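Local coordinates for secreted effector protein SopD (Salmonella typhimurium, PDB 5CPC) that acts as a type III secreted virulence effector that alters host cell physiology, acting with SopB in membrane fission and macropinosome formation during invasion and contributing to replication in macrophages, at residues E152-G155 with S156-W160; N123-I127 with L128-D132. All coordinates share one frame; numbering follows the deposited sequence.

Contact 1 of 2, residues E152-G155 with S156-W160; sequences EVIG and SKMTW
The hydroxyl of T159 reaches back one turn to the carbonyl of G155, giving a worked example of how a side chain can add a bond to the last turn of a helix. T159 OG1 donates to G155 O over 2.8 Å, arriving from above the carbonyl plane, 41° out of it. With OG1 beside its own backbone N (chi1 -71°), the hydroxyl is brought back over the preceding turn, while CG2, on the other branch, lies over the centre of the W160 ring, 3.6 Å above its plane. Three main-chain bonds carry the helix up to this point: S156 N to E152 O at 2.7 Å, K157 N to V153 O, and M158 N to I154 O at 3.0 Å. The I154 carbonyl also takes a weak bond from K157 N.

On the flank, I154 and M158 run side by side in the same direction, and I154 CG2 meets M158 SD at 4.1 Å. The aliphatic part of K157 lies back along the helix, its CG 3.3 Å from V153 O, and a bend at chi2 (-66°) brings CE alongside V153 CG1, with the ammonium in a long, weak ion pair with E175.

Farther out, L172 of helix 169-177 touches both K157 and M158, and V176 touches I154. On helix 76-90, N79 packs on T159, and the Y82 hydroxyl is hydrogen-bonded to W160 NE1, which holds that edge of the indole. The hydroxyl of the buried T159 thus spends its proton within its own helix, as threonines in helices often do, leaving its methyl for apolar packing against the indole.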
loop_
_atom_site.group_PDB
_atom_site.type_symbol
_atom_site.label_atom_id
_atom_site.label_comp_id
_atom_site.label_asym_id
_atom_site.label_seq_id
_atom_site.Cartn_x
_atom_site.Cartn_y
_atom_site.Cartn_z
ATOM N N GLU A 152 4.776 -7.379 -0.060
ATOM C CA GLU A 152 5.587 -8.230 0.806
ATOM C C GLU A 152 4.984 -8.280 2.208
ATOM O O GLU A 152 4.871 -9.373 2.804
ATOM C CB GLU A 152 7.015 -7.747 0.974
ATOM C CG GLU A 152 7.594 -7.191 -0.314
ATOM C CD GLU A 152 9.112 -7.092 -0.339
ATOM O OE1 GLU A 152 9.656 -7.049 -1.489
ATOM O OE2 GLU A 152 9.728 -7.099 0.761
ATOM N N VAL A 153 4.621 -7.105 2.736
ATOM C CA VAL A 153 4.244 -7.004 4.116
ATOM C C VAL A 153 2.934 -7.727 4.296
ATOM O O VAL A 153 2.792 -8.548 5.221
ATOM C CB VAL A 153 4.247 -5.517 4.607
ATOM C CG1 VAL A 153 3.472 -5.355 5.935
ATOM C CG2 VAL A 153 5.652 -5.092 4.811
ATOM N N ILE A 154 2.006 -7.500 3.368
ATOM C CA ILE A 154 0.692 -8.112 3.413
ATOM C C ILE A 154 0.817 -9.641 3.331
ATOM O O ILE A 154 0.085 -10.405 4.018
ATOM C CB ILE A 154 -0.171 -7.693 2.237
ATOM C CG1 ILE A 154 -0.609 -6.229 2.359
ATOM C CG2 ILE A 154 -1.444 -8.503 2.238
ATOM C CD1 ILE A 154 -1.466 -5.705 1.157
ATOM N N GLY A 155 1.722 -10.062 2.435
ATOM C CA GLY A 155 1.972 -11.464 2.182
ATOM C C GLY A 155 2.549 -12.082 3.422
ATOM O O GLY A 155 2.072 -13.102 3.865
ATOM N N SER A 156 3.517 -11.424 4.019
ATOM C CA SER A 156 4.085 -11.927 5.235
ATOM C C SER A 156 3.130 -11.985 6.450
ATOM O O SER A 156 3.299 -12.860 7.307
ATOM C CB SER A 156 5.300 -11.136 5.563
ATOM O OG SER A 156 5.726 -11.357 6.887
ATOM N N LYS A 157 2.117 -11.104 6.520
ATOM C CA LYS A 157 1.188 -11.146 7.651
ATOM C C LYS A 157 0.229 -12.267 7.440
ATOM O O LYS A 157 -0.128 -12.959 8.397
ATOM C CB LYS A 157 0.426 -9.836 7.845
ATOM C CG LYS A 157 1.334 -8.664 8.138
ATOM C CD LYS A 157 2.035 -8.804 9.468
ATOM C CE LYS A 157 2.806 -7.533 9.718
ATOM N NZ LYS A 157 3.335 -7.455 11.090
ATOM N N MET A 158 -0.156 -12.485 6.185
ATOM C CA MET A 158 -1.128 -13.464 5.892
ATOM C C MET A 158 -0.529 -14.887 5.979
ATOM O O MET A 158 -1.291 -15.840 6.117
ATOM C CB MET A 158 -1.699 -13.238 4.520
ATOM C CG MET A 158 -2.746 -12.122 4.411
ATOM S SD MET A 158 -3.300 -12.138 2.684
ATOM C CE MET A 158 -4.977 -11.723 2.917
ATOM N N THR A 159 0.806 -14.992 5.937
ATOM C CA THR A 159 1.538 -16.256 5.860
ATOM C C THR A 159 1.899 -16.719 7.268
ATOM O O THR A 159 1.669 -17.871 7.646
ATOM C CB THR A 159 2.819 -16.074 4.990
ATOM O OG1 THR A 159 2.426 -15.917 3.621
ATOM C CG2 THR A 159 3.793 -17.254 5.101
ATOM N N TRP A 160 2.506 -15.834 8.036
ATOM C CA TRP A 160 2.911 -16.184 9.365
ATOM C C TRP A 160 1.871 -15.821 10.435
ATOM O O TRP A 160 2.020 -16.286 11.584
ATOM C CB TRP A 160 4.286 -15.589 9.716
ATOM C CG TRP A 160 5.357 -16.009 8.769
ATOM C CD1 TRP A 160 6.292 -15.197 8.164
ATOM C CD2 TRP A 160 5.603 -17.345 8.278
ATOM N NE1 TRP A 160 7.104 -15.947 7.341
ATOM C CE2 TRP A 160 6.710 -17.258 7.374
ATOM C CE3 TRP A 160 5.008 -18.605 8.514
ATOM C CZ2 TRP A 160 7.246 -18.389 6.725
ATOM C CZ3 TRP A 160 5.526 -19.741 7.858
ATOM C CH2 TRP A 160 6.636 -19.620 6.961
#

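Contact 2 of 2, residues N123-I127 with L128-D132; sequences NIKDI and LNISD
K125 and I130 meet across the end of a short helix, an example of a Schellman motif whose backbone bonds are accompanied by an apolar contact between these two side chains. I130 N donates to K125 O at 2.9 Å, nearly straight, and N129, which has a positive phi (57°), donates its N-H to D126 O from well above the carbonyl plane. I130 holds CG1 between its backbone N and carbonyl carbon (chi1 61°), a sterically costly choice that lays this branch over the K125 backbone, with CG1 3.6 Å from K125 CA. Its CD1 then touches K125 CG at 3.8 Å.

From there the lysine runs fully extended past the isoleucine, and its NZ donates to D132 O at 2.7 Å, approaching almost head-on to the carbonyl; a weak hydrogen bond leads on to A134 O. Along the helix, L128 N bonds to I124 O at 2.9 Å. I124 and L128 point the same way, touching through I124 CG1 and L128 CD1 at 4.1 Å.

At the start of the helix, N123 ND2 bonds to D126 OD2 at 3.0 Å from above the carboxylate plane. Helix 124-127 follows strand 117-123 directly, and the turn ends it. F147 of helix 141-160 packs on I124, I127 and L128, while L271 of helix 264-283 and Y252 of helix 248-256 meet I130. The N129 amide is held by N74 and the S258 carbonyl, joining the turn to two other loops.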
loop_
_atom_site.group_PDB
_atom_site.type_symbol
_atom_site.label_atom_id
_atom_site.label_comp_id
_atom_site.label_asym_id
_atom_site.label_seq_id
_atom_site.Cartn_x
_atom_site.Cartn_y
_atom_site.Cartn_z
ATOM N N ASN A 123 -0.203 -11.909 -12.595
ATOM C CA ASN A 123 -1.022 -10.820 -13.125
ATOM C C ASN A 123 -1.260 -9.907 -11.936
ATOM O O ASN A 123 -1.499 -10.375 -10.794
ATOM C CB ASN A 123 -2.438 -11.241 -13.577
ATOM C CG ASN A 123 -2.450 -12.144 -14.749
ATOM O OD1 ASN A 123 -1.601 -12.069 -15.648
ATOM N ND2 ASN A 123 -3.430 -13.040 -14.765
ATOM N N ILE A 124 -1.226 -8.615 -12.209
ATOM C CA ILE A 124 -1.485 -7.598 -11.183
ATOM C C ILE A 124 -2.970 -7.570 -10.774
ATOM O O ILE A 124 -3.311 -7.265 -9.640
ATOM C CB ILE A 124 -1.007 -6.189 -11.668
ATOM C CG1 ILE A 124 -1.341 -5.122 -10.617
ATOM C CG2 ILE A 124 -1.601 -5.872 -13.062
ATOM C CD1 ILE A 124 -0.279 -4.066 -10.417
ATOM N N LYS A 125 -3.852 -7.876 -11.703
ATOM C CA LYS A 125 -5.249 -8.012 -11.365
ATOM C C LYS A 125 -5.542 -9.204 -10.444
ATOM O O LYS A 125 -6.468 -9.124 -9.658
ATOM C CB LYS A 125 -6.075 -8.082 -12.618
ATOM C CG LYS A 125 -5.862 -6.828 -13.455
ATOM C CD LYS A 125 -6.679 -6.874 -14.741
ATOM C CE LYS A 125 -6.159 -5.846 -15.726
ATOM N NZ LYS A 125 -7.119 -5.783 -16.830
ATOM N N ASP A 126 -4.754 -10.278 -10.543
ATOM C CA ASP A 126 -4.848 -11.392 -9.609
ATOM C C ASP A 126 -4.255 -11.044 -8.250
ATOM O O ASP A 126 -4.875 -11.352 -7.244
ATOM C CB ASP A 126 -4.218 -12.686 -10.180
ATOM C CG ASP A 126 -4.980 -13.235 -11.404
ATOM O OD1 ASP A 126 -6.120 -12.796 -11.635
ATOM O OD2 ASP A 126 -4.429 -14.105 -12.128
ATOM N N ILE A 127 -3.104 -10.363 -8.211
ATOM C CA ILE A 127 -2.521 -9.856 -6.959
ATOM C C ILE A 127 -3.485 -8.935 -6.231
ATOM O O ILE A 127 -3.599 -9.000 -5.020
ATOM C CB ILE A 127 -1.232 -9.031 -7.189
ATOM C CG1 ILE A 127 -0.017 -9.916 -7.233
ATOM C CG2 ILE A 127 -1.017 -8.011 -6.030
ATOM C CD1 ILE A 127 1.168 -9.294 -7.912
ATOM N N LEU A 128 -4.153 -8.055 -6.976
ATOM C CA LEU A 128 -5.090 -7.111 -6.386
ATOM C C LEU A 128 -6.471 -7.701 -6.058
ATOM O O LEU A 128 -7.307 -7.021 -5.447
ATOM C CB LEU A 128 -5.273 -5.850 -7.281
ATOM C CG LEU A 128 -4.043 -4.930 -7.432
ATOM C CD1 LEU A 128 -4.386 -3.730 -8.281
ATOM C CD2 LEU A 128 -3.483 -4.521 -6.056
ATOM N N ASN A 129 -6.733 -8.926 -6.519
ATOM C CA ASN A 129 -8.066 -9.540 -6.393
ATOM C C ASN A 129 -9.090 -8.661 -7.037
ATOM O O ASN A 129 -10.163 -8.405 -6.478
ATOM C CB ASN A 129 -8.458 -9.825 -4.931
ATOM C CG ASN A 129 -9.632 -10.811 -4.818
ATOM O OD1 ASN A 129 -9.728 -11.780 -5.574
ATOM N ND2 ASN A 129 -10.535 -10.547 -3.892
ATOM N N ILE A 130 -8.772 -8.195 -8.232
ATOM C CA ILE A 130 -9.726 -7.377 -8.954
ATOM C C ILE A 130 -10.352 -8.029 -10.190
ATOM O O ILE A 130 -9.769 -8.878 -10.861
ATOM C CB ILE A 130 -9.193 -5.943 -9.228
ATOM C CG1 ILE A 130 -7.916 -5.948 -10.097
ATOM C CG2 ILE A 130 -8.940 -5.225 -7.885
ATOM C CD1 ILE A 130 -7.729 -4.637 -10.996
ATOM N N SER A 131 -11.567 -7.608 -10.467
ATOM C CA SER A 131 -12.348 -8.190 -11.516
ATOM C C SER A 131 -11.838 -7.726 -12.891
ATOM O O SER A 131 -12.435 -6.865 -13.531
ATOM C CB SER A 131 -13.852 -7.938 -11.225
ATOM O OG SER A 131 -14.612 -7.614 -12.361
ATOM N N ASP A 132 -10.671 -8.259 -13.268
ATOM C CA ASP A 132 -10.264 -8.557 -14.678
ATOM C C ASP A 132 -10.482 -7.518 -15.818
ATOM O O ASP A 132 -9.492 -7.023 -16.368
ATOM C CB ASP A 132 -10.742 -9.965 -15.090
ATOM C CG ASP A 132 -12.251 -10.162 -14.879
ATOM O OD1 ASP A 132 -12.655 -11.246 -14.341
ATOM O OD2 ASP A 132 -13.014 -9.216 -15.254
#

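How the contacts relate
From the N terminus, the antiparallel sheet ends with strand 117-123, and contact 2 begins on the last residue of that strand, N123, turning the chain out of helix 124-127 into the loop that leads to helix 141-160. Contact 1 comes later, in the final turns of that helix. The two are therefore in series, neither nested nor crossed, and each closes only a local turn. Their centres lie about 17 Å apart and their nearest atoms about 7 Å apart, without touching. Helix 141-160 links them: its earlier part packs against contact 2, and its end forms contact 1. Helix 76-90 borders both, whereas helix 264-283 meets contact 2 and helix 169-177 meets contact 1.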